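Local coordinates for Q protein (Phage 21, PDB 6P1C) that probably binds DNA and regulates transcription as a phage antitermination factor of the Q type 1 family, at residues W19-G24 and L85-H90; W23-Y28 and R55-D60. All blocks are in the same frame, centred on the assembly; numbering follows the deposited sequence.

Contact 1: W19-G24 and L85-H90. Residue 24 of segment 19-24 comes from a tag, linker or insertion.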
ATOM      1  N   TRP A  19       9.965  -0.988   4.211  1.00 21.06           N
ATOM      2  CA  TRP A  19       9.019  -1.076   5.314  1.00 20.89           C
ATOM      3  C   TRP A  19       7.652  -1.509   4.821  1.00 20.49           C
ATOM      4  O   TRP A  19       6.978  -2.301   5.480  1.00 18.09           O
ATOM      5  CB  TRP A  19       8.914   0.260   6.047  1.00 21.05           C
ATOM      6  CG  TRP A  19       9.977   0.440   7.105  1.00 20.38           C
ATOM      7  CD1 TRP A  19      10.917   1.401   7.145  1.00 22.07           C
ATOM      8  CD2 TRP A  19      10.184  -0.382   8.261  1.00 21.35           C
ATOM      9  NE1 TRP A  19      11.711   1.246   8.262  1.00 28.62           N
ATOM     10  CE2 TRP A  19      11.279   0.154   8.965  1.00 25.84           C
ATOM     11  CE3 TRP A  19       9.548  -1.520   8.763  1.00 21.18           C
ATOM     12  CZ2 TRP A  19      11.763  -0.413  10.147  1.00 26.90           C
ATOM     13  CZ3 TRP A  19      10.016  -2.079   9.938  1.00 21.21           C
ATOM     14  CH2 TRP A  19      11.113  -1.522  10.622  1.00 26.40           C
ATOM     15  N   LEU A  20       7.208  -0.970   3.681  1.00 17.35           N
ATOM     16  CA  LEU A  20       5.888  -1.320   3.166  1.00 17.55           C
ATOM     17  C   LEU A  20       5.856  -2.752   2.649  1.00 18.34           C
ATOM     18  O   LEU A  20       4.816  -3.401   2.732  1.00 14.52           O
ATOM     19  CB  LEU A  20       5.455  -0.344   2.071  1.00 15.87           C
ATOM     20  CG  LEU A  20       5.185   1.099   2.541  1.00 15.33           C
ATOM     21  CD1 LEU A  20       4.836   2.016   1.391  1.00 13.87           C
ATOM     22  CD2 LEU A  20       4.069   1.157   3.602  1.00 14.01           C
ATOM     23  N   GLU A  21       6.985  -3.285   2.160  1.00 22.90           N
ATOM     24  CA  GLU A  21       7.036  -4.698   1.787  1.00 23.60           C
ATOM     25  C   GLU A  21       6.891  -5.588   3.018  1.00 24.19           C
ATOM     26  O   GLU A  21       6.137  -6.576   3.010  1.00 22.94           O
ATOM     27  CB  GLU A  21       8.349  -5.013   1.059  1.00 27.51           C
ATOM     28  CG  GLU A  21       8.422  -4.489  -0.344  1.00 27.38           C
ATOM     29  CD  GLU A  21       7.575  -5.303  -1.310  1.00 32.87           C
ATOM     30  OE1 GLU A  21       7.368  -6.520  -1.069  1.00 31.19           O
ATOM     31  OE2 GLU A  21       7.135  -4.740  -2.340  1.00 36.05           O
ATOM     32  N   LEU A  22       7.636  -5.268   4.083  1.00 22.15           N
ATOM     33  CA  LEU A  22       7.523  -6.063   5.302  1.00 23.48           C
ATOM     34  C   LEU A  22       6.113  -5.954   5.873  1.00 19.43           C
ATOM     35  O   LEU A  22       5.515  -6.962   6.280  1.00 19.98           O
ATOM     36  CB  LEU A  22       8.562  -5.611   6.328  1.00 22.49           C
ATOM     37  CG  LEU A  22      10.021  -5.855   5.969  1.00 28.03           C
ATOM     38  CD1 LEU A  22      10.969  -5.189   6.966  1.00 29.13           C
ATOM     39  CD2 LEU A  22      10.307  -7.350   5.917  1.00 29.92           C
ATOM     40  N   TRP A  23       5.559  -4.733   5.883  1.00 17.16           N
ATOM     41  CA  TRP A  23       4.197  -4.515   6.364  1.00 15.33           C
ATOM     42  C   TRP A  23       3.186  -5.274   5.518  1.00 15.22           C
ATOM     43  O   TRP A  23       2.259  -5.887   6.051  1.00 17.14           O
ATOM     44  CB  TRP A  23       3.896  -3.007   6.382  1.00 15.15           C
ATOM     45  CG  TRP A  23       2.470  -2.636   6.550  1.00  9.57           C
ATOM     46  CD1 TRP A  23       1.736  -2.625   7.718  1.00 15.01           C
ATOM     47  CD2 TRP A  23       1.581  -2.188   5.519  1.00 14.03           C
ATOM     48  NE1 TRP A  23       0.439  -2.197   7.461  1.00 11.10           N
ATOM     49  CE2 TRP A  23       0.325  -1.935   6.119  1.00 10.81           C
ATOM     50  CE3 TRP A  23       1.720  -1.984   4.144  1.00 13.73           C
ATOM     51  CZ2 TRP A  23      -0.758  -1.485   5.397  1.00 12.22           C
ATOM     52  CZ3 TRP A  23       0.617  -1.532   3.428  1.00 15.71           C
ATOM     53  CH2 TRP A  23      -0.601  -1.298   4.061  1.00 13.84           C
ATOM     54  N   GLY A  24       3.315  -5.220   4.198  1.00 14.31           N
ATOM     55  CA  GLY A  24       2.361  -5.906   3.356  1.00 14.98           C
ATOM     56  C   GLY A  24       2.372  -7.403   3.584  1.00 15.08           C
ATOM     57  O   GLY A  24       1.318  -8.034   3.640  1.00 17.13           O
ATOM     58  N   LEU A  85      -2.633  -1.770  -1.425  1.00 10.31           N
ATOM     59  CA  LEU A  85      -2.749  -3.069  -0.774  1.00 11.03           C
ATOM     60  C   LEU A  85      -2.569  -4.194  -1.777  1.00 10.89           C
ATOM     61  O   LEU A  85      -1.905  -5.194  -1.480  1.00 11.69           O
ATOM     62  CB  LEU A  85      -4.105  -3.179  -0.070  1.00 10.04           C
ATOM     63  CG  LEU A  85      -4.278  -2.283   1.145  1.00 10.07           C
ATOM     64  CD1 LEU A  85      -5.757  -2.174   1.555  1.00 11.22           C
ATOM     65  CD2 LEU A  85      -3.446  -2.762   2.274  1.00 12.70           C
ATOM     66  N   SER A  86      -3.149  -4.055  -2.971  1.00 12.81           N
ATOM     67  CA  SER A  86      -2.940  -5.065  -4.000  1.00 15.58           C
ATOM     68  C   SER A  86      -1.453  -5.254  -4.261  1.00 17.55           C
ATOM     69  O   SER A  86      -0.968  -6.389  -4.359  1.00 13.90           O
ATOM     70  CB  SER A  86      -3.665  -4.683  -5.289  1.00 15.33           C
ATOM     71  OG  SER A  86      -5.065  -4.795  -5.140  1.00 21.27           O
ATOM     72  N   TYR A  87      -0.706  -4.152  -4.334  1.00 13.64           N
ATOM     73  CA  TYR A  87       0.715  -4.264  -4.644  1.00 18.13           C
ATOM     74  C   TYR A  87       1.494  -4.824  -3.461  1.00 19.15           C
ATOM     75  O   TYR A  87       2.212  -5.827  -3.586  1.00 16.36           O
ATOM     76  CB  TYR A  87       1.285  -2.904  -5.052  1.00 16.20           C
ATOM     77  CG  TYR A  87       2.759  -2.971  -5.366  1.00 21.93           C
ATOM     78  CD1 TYR A  87       3.708  -2.579  -4.438  1.00 21.23           C
ATOM     79  CD2 TYR A  87       3.199  -3.463  -6.595  1.00 19.71           C
ATOM     80  CE1 TYR A  87       5.080  -2.675  -4.726  1.00 22.98           C
ATOM     81  CE2 TYR A  87       4.555  -3.548  -6.900  1.00 25.85           C
ATOM     82  CZ  TYR A  87       5.483  -3.152  -5.959  1.00 23.31           C
ATOM     83  OH  TYR A  87       6.809  -3.237  -6.245  1.00 25.59           O
ATOM     84  N   TYR A  88       1.361  -4.200  -2.291  1.00 14.14           N
ATOM     85  CA  TYR A  88       2.221  -4.593  -1.181  1.00 15.64           C
ATOM     86  C   TYR A  88       1.717  -5.794  -0.390  1.00 15.51           C
ATOM     87  O   TYR A  88       2.520  -6.629   0.037  1.00 15.40           O
ATOM     88  CB  TYR A  88       2.429  -3.411  -0.228  1.00 12.12           C
ATOM     89  CG  TYR A  88       3.416  -2.388  -0.746  1.00 15.23           C
ATOM     90  CD1 TYR A  88       4.766  -2.688  -0.849  1.00 16.40           C
ATOM     91  CD2 TYR A  88       2.994  -1.121  -1.144  1.00 14.56           C
ATOM     92  CE1 TYR A  88       5.676  -1.755  -1.339  1.00 14.87           C
ATOM     93  CE2 TYR A  88       3.896  -0.180  -1.627  1.00 15.41           C
ATOM     94  CZ  TYR A  88       5.229  -0.500  -1.715  1.00 17.07           C
ATOM     95  OH  TYR A  88       6.119   0.432  -2.190  1.00 19.94           O
ATOM     96  N   ALA A  89       0.412  -5.902  -0.177  1.00 13.54           N
ATOM     97  CA  ALA A  89      -0.114  -6.987   0.637  1.00 17.45           C
ATOM     98  C   ALA A  89      -0.316  -8.235  -0.212  1.00 18.46           C
ATOM     99  O   ALA A  89       0.267  -9.288   0.063  1.00 18.64           O
ATOM    100  CB  ALA A  89      -1.425  -6.557   1.294  1.00 16.65           C
ATOM    101  N   HIS A  90      -1.141  -8.135  -1.259  1.00 19.17           N
ATOM    102  CA  HIS A  90      -1.409  -9.285  -2.111  1.00 22.16           C
ATOM    103  C   HIS A  90      -0.188  -9.681  -2.921  1.00 24.13           C
ATOM    104  O   HIS A  90      -0.064 -10.842  -3.309  1.00 24.09           O
ATOM    105  CB  HIS A  90      -2.579  -8.990  -3.046  1.00 24.58           C
ATOM    106  CG  HIS A  90      -3.069 -10.190  -3.801  1.00 25.72           C
ATOM    107  ND1 HIS A  90      -3.698 -10.093  -5.023  1.00 31.03           N
ATOM    108  CD2 HIS A  90      -3.044 -11.510  -3.497  1.00 30.56           C
ATOM    109  CE1 HIS A  90      -4.021 -11.302  -5.451  1.00 31.07           C
ATOM    110  NE2 HIS A  90      -3.633 -12.180  -4.544  1.00 31.82           N
TER
HETATM  111  O   HOH W   1       8.282  -3.273  -3.965  1.00 37.21           O
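Tyr88 of helix 78-90 lays its ring against Leu20 of helix 10-28. Leu20 CB sits over the ring centre, 3.7 Å from the Tyr88 ring centroid and 10° off its normal, a CH-pi contact. Tyr87 CD1 lies over the opposite face, so the ring is sandwiched between the two. The Tyr88 OH is hydrogen-bonded to Asn17. Glu21 leaves its helix away from the partner, but a bend at chi2 brings the carboxylate to the CD1-CE1 side of the Tyr88 ring, its plane turned 64° from the ring. Glu21 OE2 is 3.5 Å from Tyr88 CD1. A water bridges Glu21 and Tyr87: it donates to Glu21 OE2 at 2.5 Å and pairs with Tyr87 OH at 2.7 Å. At Gly24, from an insertion into the natural sequence, the backbones come close. Gly24 CA is 3.8 Å from Ala89 CA. Two CA-H...O contacts run one in each direction: Gly24 CA to Tyr88 O at 3.4 Å, and Ala89 CA to Gly24 O at 3.5 Å. Beyond them Trp23 CH2 meets Leu85 CD2. The axes of segments 19-24 and 85-90 come within 7.8 Å at 69°. This is close helix-helix packing at a glycine, within an all-helical fold.

Contact 2: W23-Y28 and R55-D60; sequences WGAWVY and RPMCND. Unlike the reference sequence in segment 23-28: Trp26 (reference His), Val27 (reference Gly), Tyr28 (reference Leu). Residue 24 of segment 23-28 comes from a tag, linker or insertion.
Trp26 donates the one hydrogen bond across this contact, from NE1 to Asp60 OD1 at 3.0 Å. The bond is nearly straight, 165° at the hydrogen. The oxygen lies in the indole plane and uses its anti lone pair, while the carboxylate is turned 64° from the ring. Sulfur and selenium come next. Cys58 SG lies obliquely 4.4 Å from the centroid of the Trp26 five-membered ring and touches Trp26 CB. Selenomethionine Met57 makes a longer Met-aromatic contact with the same ring. Its chi1 of 65° sets CG between backbone N and carbonyl carbon, and the bend at chi3 brings CE to 3.6 Å from Ala25 O. Apolar contacts are made by Ala25 CB and Trp26 CB, both 4.0 Å from Met57 CB. Ala25 CB also approaches the backbone carbonyl of Pro56, 3.4 Å from its O. The cationic guanidinium of Arg55 sets one face over Ala25 CA and turns an edge to Tyr28 CD2, while NH2 probably hydrogen-bonds to Ala89 O. Asn59 is the N-cap of helix 60-74; its OD1 accepts from Asp62 N. The chemistry implies a loop held to the helix mainly by van der Waals packing, with one directional bond where the loop passes into helix 60-74.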
ATOM      1  N   TRP A  23       5.559  -4.733   5.883  1.00 17.16           N
ATOM      2  CA  TRP A  23       4.197  -4.515   6.364  1.00 15.33           C
ATOM      3  C   TRP A  23       3.186  -5.274   5.518  1.00 15.22           C
ATOM      4  O   TRP A  23       2.259  -5.887   6.051  1.00 17.14           O
ATOM      5  CB  TRP A  23       3.896  -3.007   6.382  1.00 15.15           C
ATOM      6  CG  TRP A  23       2.470  -2.636   6.550  1.00  9.57           C
ATOM      7  CD1 TRP A  23       1.736  -2.625   7.718  1.00 15.01           C
ATOM      8  CD2 TRP A  23       1.581  -2.188   5.519  1.00 14.03           C
ATOM      9  NE1 TRP A  23       0.439  -2.197   7.461  1.00 11.10           N
ATOM     10  CE2 TRP A  23       0.325  -1.935   6.119  1.00 10.81           C
ATOM     11  CE3 TRP A  23       1.720  -1.984   4.144  1.00 13.73           C
ATOM     12  CZ2 TRP A  23      -0.758  -1.485   5.397  1.00 12.22           C
ATOM     13  CZ3 TRP A  23       0.617  -1.532   3.428  1.00 15.71           C
ATOM     14  CH2 TRP A  23      -0.601  -1.298   4.061  1.00 13.84           C
ATOM     15  N   GLY A  24       3.315  -5.220   4.198  1.00 14.31           N
ATOM     16  CA  GLY A  24       2.361  -5.906   3.356  1.00 14.98           C
ATOM     17  C   GLY A  24       2.372  -7.403   3.584  1.00 15.08           C
ATOM     18  O   GLY A  24       1.318  -8.034   3.640  1.00 17.13           O
ATOM     19  N   ALA A  25       3.566  -7.991   3.738  1.00 26.59           N
ATOM     20  CA  ALA A  25       3.630  -9.411   4.087  1.00 25.43           C
ATOM     21  C   ALA A  25       2.972  -9.672   5.444  1.00 25.34           C
ATOM     22  O   ALA A  25       2.252 -10.664   5.621  1.00 27.37           O
ATOM     23  CB  ALA A  25       5.087  -9.881   4.079  1.00 29.95           C
ATOM     24  N   TRP A  26       3.200  -8.782   6.409  1.00 23.38           N
ATOM     25  CA  TRP A  26       2.610  -8.928   7.737  1.00 21.53           C
ATOM     26  C   TRP A  26       1.093  -8.891   7.666  1.00 21.11           C
ATOM     27  O   TRP A  26       0.409  -9.733   8.260  1.00 20.85           O
ATOM     28  CB  TRP A  26       3.170  -7.821   8.641  1.00 20.06           C
ATOM     29  CG  TRP A  26       2.708  -7.821  10.048  1.00 22.48           C
ATOM     30  CD1 TRP A  26       3.200  -8.580  11.065  1.00 24.83           C
ATOM     31  CD2 TRP A  26       1.694  -6.990  10.626  1.00 19.23           C
ATOM     32  NE1 TRP A  26       2.550  -8.290  12.232  1.00 21.93           N
ATOM     33  CE2 TRP A  26       1.614  -7.326  11.991  1.00 20.36           C
ATOM     34  CE3 TRP A  26       0.848  -6.000  10.124  1.00 17.95           C
ATOM     35  CZ2 TRP A  26       0.723  -6.717  12.861  1.00 20.81           C
ATOM     36  CZ3 TRP A  26      -0.033  -5.387  10.989  1.00 18.45           C
ATOM     37  CH2 TRP A  26      -0.091  -5.753  12.349  1.00 19.68           C
ATOM     38  N   VAL A  27       0.550  -7.928   6.924  1.00 19.07           N
ATOM     39  CA  VAL A  27      -0.891  -7.802   6.769  1.00 14.33           C
ATOM     40  C   VAL A  27      -1.461  -9.020   6.063  1.00 20.17           C
ATOM     41  O   VAL A  27      -2.527  -9.523   6.439  1.00 21.43           O
ATOM     42  CB  VAL A  27      -1.227  -6.511   6.004  1.00 16.01           C
ATOM     43  CG1 VAL A  27      -2.676  -6.483   5.588  1.00 17.64           C
ATOM     44  CG2 VAL A  27      -0.910  -5.260   6.860  1.00 16.41           C
ATOM     45  N   TYR A  28      -0.794  -9.483   5.002  1.00 28.02           N
ATOM     46  CA  TYR A  28      -1.330 -10.588   4.212  1.00 30.95           C
ATOM     47  C   TYR A  28      -1.396 -11.883   5.016  1.00 31.81           C
ATOM     48  O   TYR A  28      -2.231 -12.742   4.726  1.00 30.63           O
ATOM     49  CB  TYR A  28      -0.478 -10.789   2.961  1.00 32.09           C
ATOM     50  CG  TYR A  28      -1.127 -11.653   1.913  1.00 33.46           C
ATOM     51  CD1 TYR A  28      -2.150 -11.161   1.124  1.00 33.81           C
ATOM     52  CD2 TYR A  28      -0.709 -12.954   1.708  1.00 37.35           C
ATOM     53  CE1 TYR A  28      -2.744 -11.951   0.155  1.00 35.57           C
ATOM     54  CE2 TYR A  28      -1.302 -13.755   0.746  1.00 41.35           C
ATOM     55  CZ  TYR A  28      -2.320 -13.244  -0.025  1.00 39.37           C
ATOM     56  OH  TYR A  28      -2.909 -14.047  -0.984  1.00 45.15           O
ATOM     57  N   ARG A  55       7.448 -14.143   1.889  1.00 48.63           N
ATOM     58  CA  ARG A  55       8.326 -12.990   2.063  1.00 47.17           C
ATOM     59  C   ARG A  55       8.528 -12.676   3.543  1.00 46.62           C
ATOM     60  O   ARG A  55       7.706 -13.050   4.388  1.00 45.66           O
ATOM     61  CB  ARG A  55       7.754 -11.763   1.350  1.00 46.32           C
ATOM     62  CG  ARG A  55       7.245 -12.058  -0.055  1.00 48.37           C
ATOM     63  CD  ARG A  55       5.722 -12.129  -0.083  1.00 46.61           C
ATOM     64  NE  ARG A  55       5.117 -10.811   0.069  1.00 42.30           N
ATOM     65  CZ  ARG A  55       3.816 -10.600   0.253  1.00 41.45           C
ATOM     66  NH1 ARG A  55       2.967 -11.624   0.309  1.00 42.57           N
ATOM     67  NH2 ARG A  55       3.364  -9.367   0.375  1.00 34.77           N
ATOM     68  N   PRO A  56       9.624 -11.995   3.899  1.00 46.49           N
ATOM     69  CA  PRO A  56       9.822 -11.619   5.309  1.00 47.45           C
ATOM     70  C   PRO A  56       8.829 -10.554   5.744  1.00 41.28           C
ATOM     71  O   PRO A  56       8.332  -9.763   4.937  1.00 39.77           O
ATOM     72  CB  PRO A  56      11.262 -11.087   5.350  1.00 48.73           C
ATOM     73  CG  PRO A  56      11.500 -10.560   3.950  1.00 47.09           C
ATOM     74  CD  PRO A  56      10.714 -11.504   3.028  1.00 48.04           C
HETATM   75  N   MSE A  57       8.540 -10.548   7.039  1.00 36.55           N
HETATM   76  CA  MSE A  57       7.611  -9.579   7.596  1.00 33.03           C
HETATM   77  C   MSE A  57       8.129  -8.920   8.872  1.00 34.32           C
HETATM   78  O   MSE A  57       9.032  -9.440   9.521  1.00 34.90           O
HETATM   79  CB  MSE A  57       6.265 -10.256   7.866  1.00 33.56           C
HETATM   80  CG  MSE A  57       6.288 -11.322   8.914  1.00 36.05           C
HETATM   81 SE   MSE A  57       4.564 -12.266   9.072  0.81 37.59          SE
HETATM   82  CE  MSE A  57       4.455 -12.973   7.284  1.00 36.48           C
ATOM     83  N   CYS A  58       7.533  -7.779   9.232  1.00 31.16           N
ATOM     84  CA  CYS A  58       7.943  -7.043  10.418  1.00 32.07           C
ATOM     85  C   CYS A  58       7.325  -7.662  11.669  1.00 33.41           C
ATOM     86  O   CYS A  58       6.482  -8.559  11.595  1.00 32.58           O
ATOM     87  CB  CYS A  58       7.536  -5.574  10.301  1.00 30.62           C
ATOM     88  SG  CYS A  58       5.789  -5.361   9.893  1.00 27.67           S
ATOM     89  N   ASN A  59       7.756  -7.169  12.833  1.00 35.28           N
ATOM     90  CA  ASN A  59       7.178  -7.598  14.097  1.00 35.49           C
ATOM     91  C   ASN A  59       5.814  -6.946  14.282  1.00 32.01           C
ATOM     92  O   ASN A  59       5.396  -6.083  13.502  1.00 30.03           O
ATOM     93  CB  ASN A  59       8.104  -7.258  15.267  1.00 37.29           C
ATOM     94  CG  ASN A  59       8.424  -5.784  15.344  1.00 38.02           C
ATOM     95  OD1 ASN A  59       7.538  -4.953  15.554  1.00 35.13           O
ATOM     96  ND2 ASN A  59       9.696  -5.447  15.160  1.00 39.92           N
ATOM     97  N   ASP A  60       5.107  -7.379  15.329  1.00 29.54           N
ATOM     98  CA  ASP A  60       3.757  -6.885  15.560  1.00 27.68           C
ATOM     99  C   ASP A  60       3.753  -5.400  15.895  1.00 28.18           C
ATOM    100  O   ASP A  60       2.843  -4.681  15.478  1.00 23.61           O
ATOM    101  CB  ASP A  60       3.084  -7.674  16.680  1.00 29.93           C
ATOM    102  CG  ASP A  60       2.632  -9.056  16.239  1.00 34.91           C
ATOM    103  OD1 ASP A  60       2.660  -9.330  15.011  1.00 31.77           O
ATOM    104  OD2 ASP A  60       2.271  -9.879  17.135  1.00 38.72           O
TER

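Both contacts use helix 10-28 and share Trp23 and Gly24. Contact 1 is in the core, its centre about 6 Å from the centre of the chain, and joins two helices. The centre of contact 2 is about 12 Å from it; this contact is partly buried and lays the loop before helix 60-74 along the later turns of the same helix. No direct hydrogen bond crosses contact 1, where aromatic and close backbone packing dominate and a water bridges two side chains. Contact 2 has a direct bond to a carboxylate and mixes sulfur, selenium and charge. Arg55 reaches from contact 2 to the backbone of 85-90. The Trp23 indole, hydrogen-bonded to Ser67, also links the shared stretch to helix 60-74.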